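Local coordinates for periplasmic binding protein (Roseiflexus sp. RS-1, PDB 5GJ3) that binds two heme molecules in the periplasm and probably hands heme on to a bacterial uptake system, at residues V9-D14 / E57-L62; A80-R83 / P88-I91; H144-Y149 / K187-E192; Q157-G160 / A164-V167. One frame throughout, in Å; residues are numbered along the deposited sequence.

Contact 1 of 4, residues V9-D14 / E57-L62. With ZN (zinc ion), chain D.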
loop_
_atom_site.group_PDB
_atom_site.type_symbol
_atom_site.label_atom_id
_atom_site.label_comp_id
_atom_site.label_asym_id
_atom_site.label_seq_id
_atom_site.Cartn_x
_atom_site.Cartn_y
_atom_site.Cartn_z
ATOM N N VAL A 9 -1.614 19.363 -7.037
ATOM C CA VAL A 9 -0.391 18.651 -6.790
ATOM C C VAL A 9 -0.698 17.687 -5.642
ATOM O O VAL A 9 -1.136 18.089 -4.548
ATOM C CB VAL A 9 0.816 19.543 -6.454
ATOM C CG1 VAL A 9 2.033 18.629 -6.149
ATOM C CG2 VAL A 9 1.166 20.467 -7.638
ATOM N N SER A 10 -0.531 16.402 -5.937
ATOM C CA SER A 10 -0.858 15.349 -4.990
ATOM C C SER A 10 0.453 14.796 -4.384
ATOM O O SER A 10 1.387 14.391 -5.120
ATOM C CB SER A 10 -1.648 14.273 -5.698
ATOM O OG SER A 10 -1.772 13.167 -4.818
ATOM N N LEU A 11 0.541 14.763 -3.058
ATOM C CA LEU A 11 1.804 14.427 -2.395
ATOM C C LEU A 11 2.103 12.907 -2.165
ATOM O O LEU A 11 3.236 12.552 -1.804
ATOM C CB LEU A 11 1.929 15.196 -1.046
ATOM C CG LEU A 11 1.730 16.725 -1.166
ATOM C CD1 LEU A 11 1.843 17.296 0.234
ATOM C CD2 LEU A 11 2.817 17.316 -2.071
ATOM N N ASN A 12 1.108 12.057 -2.339
ATOM C CA ASN A 12 1.283 10.639 -2.016
ATOM C C ASN A 12 0.634 9.811 -3.086
ATOM O O ASN A 12 -0.419 10.184 -3.609
ATOM C CB ASN A 12 0.671 10.256 -0.649
ATOM C CG ASN A 12 1.138 11.152 0.436
ATOM O OD1 ASN A 12 0.553 12.206 0.691
ATOM N ND2 ASN A 12 2.254 10.807 1.024
ATOM N N GLY A 13 1.270 8.681 -3.418
ATOM C CA GLY A 13 0.689 7.762 -4.407
ATOM C C GLY A 13 -0.733 7.298 -4.186
ATOM O O GLY A 13 -1.495 7.204 -5.140
ATOM N N ASP A 14 -1.121 7.007 -2.930
ATOM C CA ASP A 14 -2.490 6.589 -2.637
ATOM C C ASP A 14 -3.579 7.707 -2.758
ATOM O O ASP A 14 -4.726 7.474 -3.233
ATOM C CB ASP A 14 -2.559 5.888 -1.260
ATOM C CG ASP A 14 -2.040 6.751 -0.090
ATOM O OD1 ASP A 14 -1.259 7.721 -0.299
ATOM O OD2 ASP A 14 -2.403 6.436 1.079
ATOM N N GLU A 57 10.355 23.474 -4.288
ATOM C CA GLU A 57 10.438 24.131 -5.613
ATOM C C GLU A 57 9.743 23.326 -6.728
ATOM O O GLU A 57 9.065 23.899 -7.572
ATOM C CB GLU A 57 11.896 24.464 -6.000
ATOM C CG GLU A 57 12.111 24.952 -7.447
ATOM C CD GLU A 57 11.451 26.307 -7.777
ATOM O OE1 GLU A 57 10.938 27.004 -6.858
ATOM O OE2 GLU A 57 11.432 26.692 -8.979
ATOM N N GLY A 58 9.891 22.003 -6.713
ATOM C CA GLY A 58 9.199 21.157 -7.660
ATOM C C GLY A 58 7.675 21.270 -7.551
ATOM O O GLY A 58 6.976 21.241 -8.553
ATOM N N ILE A 59 7.149 21.372 -6.336
ATOM C CA ILE A 59 5.713 21.571 -6.166
ATOM C C ILE A 59 5.342 23.026 -6.602
ATOM O O ILE A 59 4.381 23.233 -7.357
ATOM C CB ILE A 59 5.289 21.377 -4.665
ATOM C CG1 ILE A 59 5.447 19.922 -4.217
ATOM C CG2 ILE A 59 3.839 21.821 -4.426
ATOM C CD1 ILE A 59 5.668 19.783 -2.702
ATOM N N LEU A 60 6.047 24.027 -6.072
ATOM C CA LEU A 60 5.580 25.439 -6.279
ATOM C C LEU A 60 5.700 25.953 -7.710
ATOM O O LEU A 60 4.892 26.777 -8.159
ATOM C CB LEU A 60 6.203 26.404 -5.268
ATOM C CG LEU A 60 5.857 26.060 -3.812
ATOM C CD1 LEU A 60 6.818 26.805 -2.908
ATOM C CD2 LEU A 60 4.394 26.375 -3.439
ATOM N N SER A 61 6.675 25.417 -8.444
ATOM C CA SER A 61 6.863 25.817 -9.813
ATOM C C SER A 61 5.747 25.277 -10.743
ATOM O O SER A 61 5.669 25.683 -11.901
ATOM C CB SER A 61 8.251 25.440 -10.297
ATOM O OG SER A 61 8.315 24.074 -10.602
ATOM N N LEU A 62 4.879 24.394 -10.241
ATOM C CA LEU A 62 3.732 23.948 -11.034
ATOM C C LEU A 62 2.512 24.868 -10.864
ATOM O O LEU A 62 1.455 24.575 -11.414
ATOM C CB LEU A 62 3.334 22.506 -10.693
ATOM C CG LEU A 62 4.440 21.465 -10.889
ATOM C CD1 LEU A 62 4.013 20.132 -10.280
ATOM C CD2 LEU A 62 4.807 21.337 -12.369
HETATM ZN ZN ZN D . -1.006 7.276 2.446
HETATM O O HOH W 1 0.868 7.587 2.006
#

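Contact 2 of 4, residues A80-R83 / P88-I91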
loop_
_atom_site.group_PDB
_atom_site.type_symbol
_atom_site.label_atom_id
_atom_site.label_comp_id
_atom_site.label_asym_id
_atom_site.label_seq_id
_atom_site.Cartn_x
_atom_site.Cartn_y
_atom_site.Cartn_z
ATOM N N ALA A 80 5.965 23.423 5.237
ATOM C CA ALA A 80 6.070 24.806 5.733
ATOM C C ALA A 80 6.315 25.814 4.609
ATOM O O ALA A 80 5.738 26.894 4.617
ATOM C CB ALA A 80 7.118 24.943 6.844
ATOM N N GLN A 81 7.131 25.469 3.613
ATOM C CA GLN A 81 7.308 26.383 2.489
ATOM C C GLN A 81 6.042 26.523 1.664
ATOM O O GLN A 81 5.789 27.594 1.118
ATOM C CB GLN A 81 8.385 25.857 1.549
ATOM C CG GLN A 81 9.731 25.808 2.220
ATOM C CD GLN A 81 10.778 26.337 1.298
ATOM O OE1 GLN A 81 10.939 27.546 1.179
ATOM N NE2 GLN A 81 11.488 25.447 0.631
ATOM N N ILE A 82 5.284 25.428 1.527
ATOM C CA ILE A 82 3.976 25.493 0.831
ATOM C C ILE A 82 3.075 26.526 1.543
ATOM O O ILE A 82 2.406 27.330 0.879
ATOM C CB ILE A 82 3.223 24.108 0.740
ATOM C CG1 ILE A 82 4.049 22.986 0.105
ATOM C CG2 ILE A 82 1.870 24.208 -0.008
ATOM C CD1 ILE A 82 4.917 23.451 -1.024
ATOM N N ARG A 83 3.019 26.473 2.874
ATOM C CA ARG A 83 2.177 27.400 3.624
ATOM C C ARG A 83 2.653 28.837 3.440
ATOM O O ARG A 83 1.854 29.747 3.178
ATOM C CB ARG A 83 2.160 27.036 5.112
ATOM C CG ARG A 83 1.495 25.697 5.368
ATOM C CD ARG A 83 1.301 25.471 6.859
ATOM N NE ARG A 83 1.344 24.038 7.115
ATOM C CZ ARG A 83 2.401 23.372 7.581
ATOM N NH1 ARG A 83 3.534 23.996 7.946
ATOM N NH2 ARG A 83 2.295 22.073 7.704
ATOM N N PRO A 88 -3.066 26.764 -0.998
ATOM C CA PRO A 88 -3.889 25.908 -0.141
ATOM C C PRO A 88 -3.336 24.494 0.008
ATOM O O PRO A 88 -3.002 23.838 -0.973
ATOM C CB PRO A 88 -5.231 25.835 -0.884
ATOM C CG PRO A 88 -5.315 27.165 -1.596
ATOM C CD PRO A 88 -3.888 27.459 -2.018
ATOM N N LEU A 89 -3.334 24.008 1.244
ATOM C CA LEU A 89 -2.743 22.705 1.537
ATOM C C LEU A 89 -3.667 21.980 2.520
ATOM O O LEU A 89 -4.220 22.627 3.471
ATOM C CB LEU A 89 -1.362 22.961 2.195
ATOM C CG LEU A 89 -0.705 21.747 2.884
ATOM C CD1 LEU A 89 -0.288 20.738 1.861
ATOM C CD2 LEU A 89 0.508 22.247 3.670
ATOM N N ALA A 90 -3.895 20.675 2.294
ATOM C CA ALA A 90 -4.567 19.880 3.333
ATOM C C ALA A 90 -3.886 18.512 3.441
ATOM O O ALA A 90 -3.440 17.957 2.425
ATOM C CB ALA A 90 -6.019 19.700 2.979
ATOM N N ILE A 91 -3.801 17.998 4.659
ATOM C CA ILE A 91 -3.156 16.727 4.919
ATOM C C ILE A 91 -4.119 15.897 5.770
ATOM O O ILE A 91 -4.667 16.401 6.731
ATOM C CB ILE A 91 -1.848 16.900 5.734
ATOM C CG1 ILE A 91 -0.786 17.689 4.921
ATOM C CG2 ILE A 91 -1.278 15.520 6.237
ATOM C CD1 ILE A 91 -0.315 16.959 3.669
#

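Contact 3 of 4, residues H144-Y149 / K187-E192. With ZN (zinc ion), chain E; HEM (protoporphyrin IX containing Fe), chain C.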
loop_
_atom_site.group_PDB
_atom_site.type_symbol
_atom_site.label_atom_id
_atom_site.label_comp_id
_atom_site.label_asym_id
_atom_site.label_seq_id
_atom_site.Cartn_x
_atom_site.Cartn_y
_atom_site.Cartn_z
ATOM N N HIS A 144 0.082 -19.646 8.199
ATOM C CA HIS A 144 1.114 -18.695 8.659
ATOM C C HIS A 144 1.761 -17.933 7.474
ATOM O O HIS A 144 2.260 -18.543 6.509
ATOM C CB HIS A 144 2.184 -19.397 9.519
ATOM C CG HIS A 144 1.810 -19.467 10.972
ATOM N ND1 HIS A 144 0.696 -20.145 11.410
ATOM C CD2 HIS A 144 2.348 -18.881 12.069
ATOM C CE1 HIS A 144 0.567 -20.000 12.717
ATOM N NE2 HIS A 144 1.562 -19.243 13.142
ATOM N N VAL A 145 1.723 -16.597 7.542
ATOM C CA VAL A 145 2.118 -15.795 6.364
ATOM C C VAL A 145 3.309 -14.887 6.775
ATOM O O VAL A 145 3.239 -14.229 7.809
ATOM C CB VAL A 145 0.932 -14.927 5.852
ATOM C CG1 VAL A 145 1.345 -14.116 4.642
ATOM C CG2 VAL A 145 -0.273 -15.812 5.466
ATOM N N LEU A 146 4.389 -14.868 5.998
ATOM C CA LEU A 146 5.483 -13.937 6.318
ATOM C C LEU A 146 5.645 -12.908 5.185
ATOM O O LEU A 146 5.849 -13.280 4.023
ATOM C CB LEU A 146 6.784 -14.715 6.514
ATOM C CG LEU A 146 7.960 -13.941 7.063
ATOM C CD1 LEU A 146 7.735 -13.499 8.529
ATOM C CD2 LEU A 146 9.226 -14.818 6.904
ATOM N N PHE A 147 5.527 -11.627 5.513
ATOM C CA PHE A 147 5.814 -10.587 4.536
ATOM C C PHE A 147 7.296 -10.169 4.584
ATOM O O PHE A 147 7.804 -9.812 5.668
ATOM C CB PHE A 147 4.953 -9.339 4.790
ATOM C CG PHE A 147 5.253 -8.214 3.833
ATOM C CD1 PHE A 147 4.681 -8.200 2.580
ATOM C CD2 PHE A 147 6.166 -7.202 4.171
ATOM C CE1 PHE A 147 4.991 -7.180 1.673
ATOM C CE2 PHE A 147 6.477 -6.183 3.287
ATOM C CZ PHE A 147 5.872 -6.166 2.039
ATOM N N LEU A 148 7.973 -10.188 3.437
ATOM C CA LEU A 148 9.393 -9.799 3.364
ATOM C C LEU A 148 9.482 -8.562 2.502
ATOM O O LEU A 148 8.963 -8.525 1.371
ATOM C CB LEU A 148 10.272 -10.869 2.695
ATOM C CG LEU A 148 10.277 -12.211 3.452
ATOM C CD1 LEU A 148 11.030 -13.287 2.708
ATOM C CD2 LEU A 148 10.868 -12.023 4.846
ATOM N N TYR A 149 10.060 -7.541 3.077
ATOM C CA TYR A 149 10.490 -6.393 2.327
ATOM C C TYR A 149 11.934 -6.701 1.840
ATOM O O TYR A 149 12.806 -7.002 2.655
ATOM C CB TYR A 149 10.458 -5.176 3.238
ATOM C CG TYR A 149 11.047 -3.966 2.555
ATOM C CD1 TYR A 149 10.281 -3.209 1.656
ATOM C CD2 TYR A 149 12.404 -3.589 2.774
ATOM C CE1 TYR A 149 10.829 -2.090 0.991
ATOM C CE2 TYR A 149 12.964 -2.482 2.110
ATOM C CZ TYR A 149 12.174 -1.713 1.236
ATOM O OH TYR A 149 12.699 -0.592 0.576
ATOM N N LYS A 187 11.580 -5.364 10.987
ATOM C CA LYS A 187 12.822 -5.897 11.587
ATOM C C LYS A 187 13.580 -6.774 10.619
ATOM O O LYS A 187 12.968 -7.379 9.734
ATOM C CB LYS A 187 12.516 -6.652 12.876
ATOM C CG LYS A 187 11.886 -5.760 13.941
ATOM C CD LYS A 187 12.876 -4.762 14.564
ATOM C CE LYS A 187 12.317 -4.091 15.823
ATOM N NZ LYS A 187 11.177 -3.145 15.554
ATOM N N PRO A 188 14.924 -6.847 10.770
ATOM C CA PRO A 188 15.697 -7.701 9.869
ATOM C C PRO A 188 15.289 -9.185 9.897
ATOM O O PRO A 188 14.961 -9.718 10.953
ATOM C CB PRO A 188 17.185 -7.508 10.334
ATOM C CG PRO A 188 17.140 -6.682 11.583
ATOM C CD PRO A 188 15.785 -6.028 11.669
ATOM N N LEU A 189 15.273 -9.802 8.720
ATOM C CA LEU A 189 15.198 -11.243 8.592
ATOM C C LEU A 189 16.475 -11.870 9.208
ATOM O O LEU A 189 17.569 -11.298 9.108
ATOM C CB LEU A 189 15.044 -11.643 7.117
ATOM C CG LEU A 189 14.757 -13.131 6.815
ATOM C CD1 LEU A 189 13.428 -13.562 7.429
ATOM C CD2 LEU A 189 14.747 -13.416 5.321
ATOM N N SER A 190 16.319 -13.010 9.885
ATOM C CA SER A 190 17.443 -13.739 10.500
ATOM C C SER A 190 17.134 -15.237 10.532
ATOM O O SER A 190 15.947 -15.622 10.483
ATOM C CB SER A 190 17.711 -13.223 11.926
ATOM O OG SER A 190 16.779 -13.749 12.852
ATOM N N PRO A 191 18.183 -16.088 10.625
ATOM C CA PRO A 191 17.963 -17.524 10.863
ATOM C C PRO A 191 16.896 -17.807 11.950
ATOM O O PRO A 191 16.007 -18.655 11.758
ATOM C CB PRO A 191 19.353 -18.017 11.313
ATOM C CG PRO A 191 20.302 -17.103 10.574
ATOM C CD PRO A 191 19.628 -15.751 10.542
ATOM N N GLU A 192 16.971 -17.077 13.049
ATOM C CA GLU A 192 16.062 -17.219 14.176
ATOM C C GLU A 192 14.614 -16.905 13.803
ATOM O O GLU A 192 13.692 -17.633 14.215
ATOM C CB GLU A 192 16.485 -16.295 15.319
ATOM C CG GLU A 192 17.821 -16.645 15.973
ATOM C CD GLU A 192 19.063 -16.246 15.161
ATOM O OE1 GLU A 192 18.954 -15.610 14.083
ATOM O OE2 GLU A 192 20.184 -16.576 15.616
HETATM ZN ZN ZN E . 2.218 -18.431 14.987
HETATM C CHA HEM C . 13.919 1.931 -2.263
HETATM C CHB HEM C . 9.309 0.556 -1.533
HETATM C CHC HEM C . 9.885 0.824 3.334
HETATM C CHD HEM C . 14.411 2.446 2.560
HETATM C C1A HEM C . 12.609 1.567 -2.446
HETATM C C2A HEM C . 11.980 1.518 -3.717
HETATM C C3A HEM C . 10.683 1.138 -3.503
HETATM C C4A HEM C . 10.516 0.959 -2.109
HETATM C CMA HEM C . 9.602 0.909 -4.559
HETATM C CAA HEM C . 12.632 1.847 -5.064
HETATM C CBA HEM C . 12.936 0.600 -5.913
HETATM C CGA HEM C . 14.113 -0.212 -5.417
HETATM O O1A HEM C . 14.568 -0.102 -4.260
HETATM O O2A HEM C . 14.656 -1.051 -6.159
HETATM C C1B HEM C . 9.073 0.525 -0.139
HETATM C C2B HEM C . 7.807 0.173 0.427
HETATM C C3B HEM C . 7.929 0.261 1.778
HETATM C C4B HEM C . 9.348 0.669 2.048
HETATM C CMB HEM C . 6.572 -0.206 -0.356
HETATM C CAB HEM C . 6.911 -0.004 2.807
HETATM C CBB HEM C . 6.737 -1.243 3.201
HETATM C C1C HEM C . 11.175 1.330 3.563
HETATM C C2C HEM C . 11.668 1.749 4.811
HETATM C C3C HEM C . 12.980 2.209 4.598
HETATM C C4C HEM C . 13.243 2.065 3.201
HETATM C CMC HEM C . 10.884 1.653 6.106
HETATM C CAC HEM C . 13.994 2.750 5.559
HETATM C CBC HEM C . 13.969 2.561 6.872
HETATM C C1D HEM C . 14.574 2.449 1.170
HETATM C C2D HEM C . 15.845 2.920 0.554
HETATM C C3D HEM C . 15.719 2.766 -0.796
HETATM C C4D HEM C . 14.369 2.206 -0.978
HETATM C CMD HEM C . 17.021 3.469 1.328
HETATM C CAD HEM C . 16.723 3.103 -1.894
HETATM C CBD HEM C . 16.637 4.541 -2.471
HETATM C CGD HEM C . 17.566 4.692 -3.674
HETATM O O1D HEM C . 17.594 5.713 -4.424
HETATM O O2D HEM C . 18.370 3.778 -3.972
HETATM N NA HEM C . 11.703 1.208 -1.439
HETATM N NB HEM C . 9.951 0.738 0.845
HETATM N NC HEM C . 12.145 1.528 2.591
HETATM N ND HEM C . 13.762 1.938 0.227
HETATM FE FE HEM C . 11.960 1.327 0.527
#

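Contact 4 of 4, residues Q157-G160 / A164-V167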
loop_
_atom_site.group_PDB
_atom_site.type_symbol
_atom_site.label_atom_id
_atom_site.label_comp_id
_atom_site.label_asym_id
_atom_site.label_seq_id
_atom_site.Cartn_x
_atom_site.Cartn_y
_atom_site.Cartn_z
ATOM N N GLN A 157 13.847 -7.572 5.320
ATOM C CA GLN A 157 13.118 -7.113 6.487
ATOM C C GLN A 157 11.741 -7.782 6.523
ATOM O O GLN A 157 11.164 -8.106 5.488
ATOM C CB GLN A 157 12.942 -5.588 6.473
ATOM C CG GLN A 157 14.249 -4.795 6.404
ATOM C CD GLN A 157 14.867 -4.541 7.768
ATOM O OE1 GLN A 157 16.032 -4.862 7.999
ATOM N NE2 GLN A 157 14.089 -3.975 8.678
ATOM N N VAL A 158 11.242 -7.985 7.730
ATOM C CA VAL A 158 10.002 -8.692 7.963
ATOM C C VAL A 158 9.092 -7.650 8.595
ATOM O O VAL A 158 9.569 -6.832 9.392
ATOM C CB VAL A 158 10.255 -9.858 8.966
ATOM C CG1 VAL A 158 8.957 -10.357 9.563
ATOM C CG2 VAL A 158 11.004 -10.994 8.301
ATOM N N ALA A 159 7.804 -7.682 8.267
ATOM C CA ALA A 159 6.818 -6.759 8.878
ATOM C C ALA A 159 5.965 -7.437 9.959
ATOM O O ALA A 159 5.312 -8.480 9.716
ATOM C CB ALA A 159 5.915 -6.166 7.790
ATOM N N GLY A 160 5.939 -6.845 11.141
ATOM C CA GLY A 160 5.125 -7.353 12.224
ATOM C C GLY A 160 3.909 -6.454 12.424
ATOM O O GLY A 160 3.353 -5.906 11.444
ATOM N N ALA A 164 0.323 -1.680 7.830
ATOM C CA ALA A 164 -0.760 -1.954 6.880
ATOM C C ALA A 164 -0.759 -3.438 6.477
ATOM O O ALA A 164 -1.831 -4.013 6.331
ATOM C CB ALA A 164 -0.596 -1.108 5.622
ATOM N N VAL A 165 0.424 -4.031 6.237
ATOM C CA VAL A 165 0.433 -5.411 5.674
ATOM C C VAL A 165 -0.091 -6.389 6.740
ATOM O O VAL A 165 -0.808 -7.350 6.414
ATOM C CB VAL A 165 1.793 -5.839 5.055
ATOM C CG1 VAL A 165 2.885 -5.963 6.111
ATOM C CG2 VAL A 165 1.644 -7.165 4.265
ATOM N N ASP A 166 0.205 -6.091 8.011
ATOM C CA ASP A 166 -0.315 -6.897 9.117
ATOM C C ASP A 166 -1.849 -6.900 9.096
ATOM O O ASP A 166 -2.488 -7.963 9.185
ATOM C CB ASP A 166 0.187 -6.369 10.454
ATOM C CG ASP A 166 -0.232 -7.242 11.610
ATOM O OD1 ASP A 166 0.173 -8.420 11.666
ATOM O OD2 ASP A 166 -0.980 -6.758 12.468
ATOM N N VAL A 167 -2.421 -5.716 8.903
ATOM C CA VAL A 167 -3.871 -5.569 8.794
ATOM C C VAL A 167 -4.433 -6.324 7.576
ATOM O O VAL A 167 -5.484 -6.986 7.656
ATOM C CB VAL A 167 -4.291 -4.055 8.773
ATOM C CG1 VAL A 167 -5.776 -3.915 8.478
ATOM C CG2 VAL A 167 -3.970 -3.395 10.100
#

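Contact 1 of 4, residues V9-D14 / E57-L62
CG1 of Val9 stands opposite its backbone N (chi1 177°), and CG of Leu11 stands opposite its carbonyl carbon (chi1 -53°); these settings bring both side chains to the turn of helix 56-60 that carries Ile59. The valine fork divides its contacts. Its CG1 methyl lies against the branch point of the isoleucine, 4.1 Å from Ile59 CG2 and as far from Ile59 CG1. Its CG2 methyl meets Leu62 CD1 at 3.9 Å, the two side chains crossing at about a right angle. Leu11 reaches the far end of the isoleucine, with CD2 3.8 Å from Ile59 CD1, again nearly perpendicular. Ile59 therefore touches both residues with different carbons. It also packs on Val67 of the neighbouring strand 66-70 and on Ile82 of helix 76-84. The backbone turns back at Leu62, whose N is hydrogen-bonded to Ile59 O at 3.1 Å. At the other end of 9-14, Asp14 OD2 binds a zinc ion at 2.1 Å, together with Asp70, Asp94 and a water whose oxygen lies 1.9 Å from the metal. Lys104 NZ also hydrogen-bonds this carboxylate oxygen, and with the metal would be expected to favour its charged form. The chemistry is thus split along one segment: largely buried hydrocarbon packing joins the end of strand 8-10 and the loop after it to the 57-62 segment, while the metal is bound several residues further on.

Contact 2 of 4, residues A80-R83 / P88-I91
Leu89 meets helix 76-84 through two neighbouring residues, Ile82 and Arg83, in two kinds of contact. The first is purely apolar. Ile82 CG2 lies 4.1 Å from Leu89 CB, and the side chains cross at about a right angle. Only the short branch of the isoleucine serves here; its longer branch, ending in CD1, leads off toward helix 56-60, where it packs on Ile59 and Leu60. The second contact sets the carbon chain of a charged residue against a methyl. Leu89 CG is opposite its backbone N (chi1 166°), directing the leucine fork at the helix, and CD2 comes 4.0 Å from both Arg83 CG and Arg83 NE. The arginine runs extended from CG to NE, and the methyl lies beside this part, oblique to the guanidinium. Arg83 is exposed, whereas Ile82 is buried, which gives Leu89 a wet and a dry neighbour. Backbones stay well apart, the closest CA atoms being those of Arg83 and Leu89 at 7.1 Å, and side-chain packing alone joins the segments. Polar groups of 88-91 turn instead to the sheet: the backbones of Pro88 and Ala90 both bond to Val67. The contact thus closes a beta-alpha-beta unit, in which helix 76-84 leads from strand 66-70 to the parallel strand 89-92 at the sheet edge and packs against helix 56-60.

Contact 3 of 4, residues H144-Y149 / K187-E192
Leu189 packs on Leu148 and Leu146 in a small apolar contact, formed where strand 144-151 of the C-terminal mixed sheet is covered by the chain leading from strand 186-188 into helix 191-197. Leu189 CG is opposite its backbone N (chi1 -172°), which carries its fork toward the strand. Leu148 CD2 sits against that fork, 3.9 Å from Leu189 CD1 and 4.1 Å from Leu189 CD2. Leu146 adds a looser touch, its CD2 4.4 Å from Leu189 CD1. Strand 155-159 runs between the two strands, antiparallel to both, and its Val158 touches all three leucines and joins the cluster. Just after Leu189, Ser190 is the N-cap of helix 191-197: its OG is bonded to Val193 N and also donates to Glu192 OE1 at 3.1 Å, meeting the anti side of the carboxylate. Strand 144-151 also carries metal ligands. His144 NE2 binds a zinc ion at 2.1 Å, with Asp180 as a further ligand. Tyr149 OH lies 2.1 Å from a heme iron as its axial ligand; Arg151 gives the same oxygen a weak hydrogen bond. The phenol ring is oblique to the porphyrin, with CE1 only 3.0 Å from heme NB.

Contact 4 of 4, residues Q157-G160 / A164-V167
Ala159 and Val165 form the inner shell, with Ala159 CB 3.5 Å from Val165 CG1, closer than carbons normally approach. The valine methyl lies between its backbone N and carbonyl carbon (chi1 67°), a setting that points it at the strand. One residue further along each segment, Gly160 O comes 3.3 Å from Asp166 CB. This is a contact of the carbonyl with the methylene: the carboxylate carbon CG is already 3.8 Å from that oxygen. The closest backbones also meet here, with Gly160 CA and Asp166 CA 6.3 Å apart. The next shell fixes these groups. Asp166 CG is opposite its backbone N (chi1 -175°), and OD1 takes a hydrogen bond from Asn176 ND2, which also bonds Ala159 O; the asparagine thereby ties the carboxylate to the strand. Thr163 is the N-cap of the helix: its OG1 is hydrogen-bonded to Asp166 N and also to Gly160 O. The Gly160 carbonyl that leans on Asp166 is therefore held in place by a polar partner. Phe147 of strand 144-151 touches Ala159 and Val165 alike, and the Val165 side chain is about 7 Å from a bound heme. In the fold, a short connection leads from the end of strand 155-159 into helix 164-171, which packs back on that strand and on its antiparallel neighbour 144-151.

The four contacts fall into two pairs, one in each lobe of the protein. Contacts 1 and 2 follow in series along the chain, share the parallel sheet, and touch mainly through Ile82 on Ile59 and Leu60, and also through Leu11 on Ile91, their centres 11 Å apart. Contacts 3 and 4 belong to the mixed sheet, their centres 9 Å apart. Contact 4 falls between the two segments of contact 3 in sequence, and strand 155-159 pairs with both 144-151 and 186-188. Centres of contacts 1 and 3 are 34 Å apart, on opposite sides of the chain's centre. This two-lobed layout fits periplasmic binding proteins, in which ligand is held between lobes, here heme.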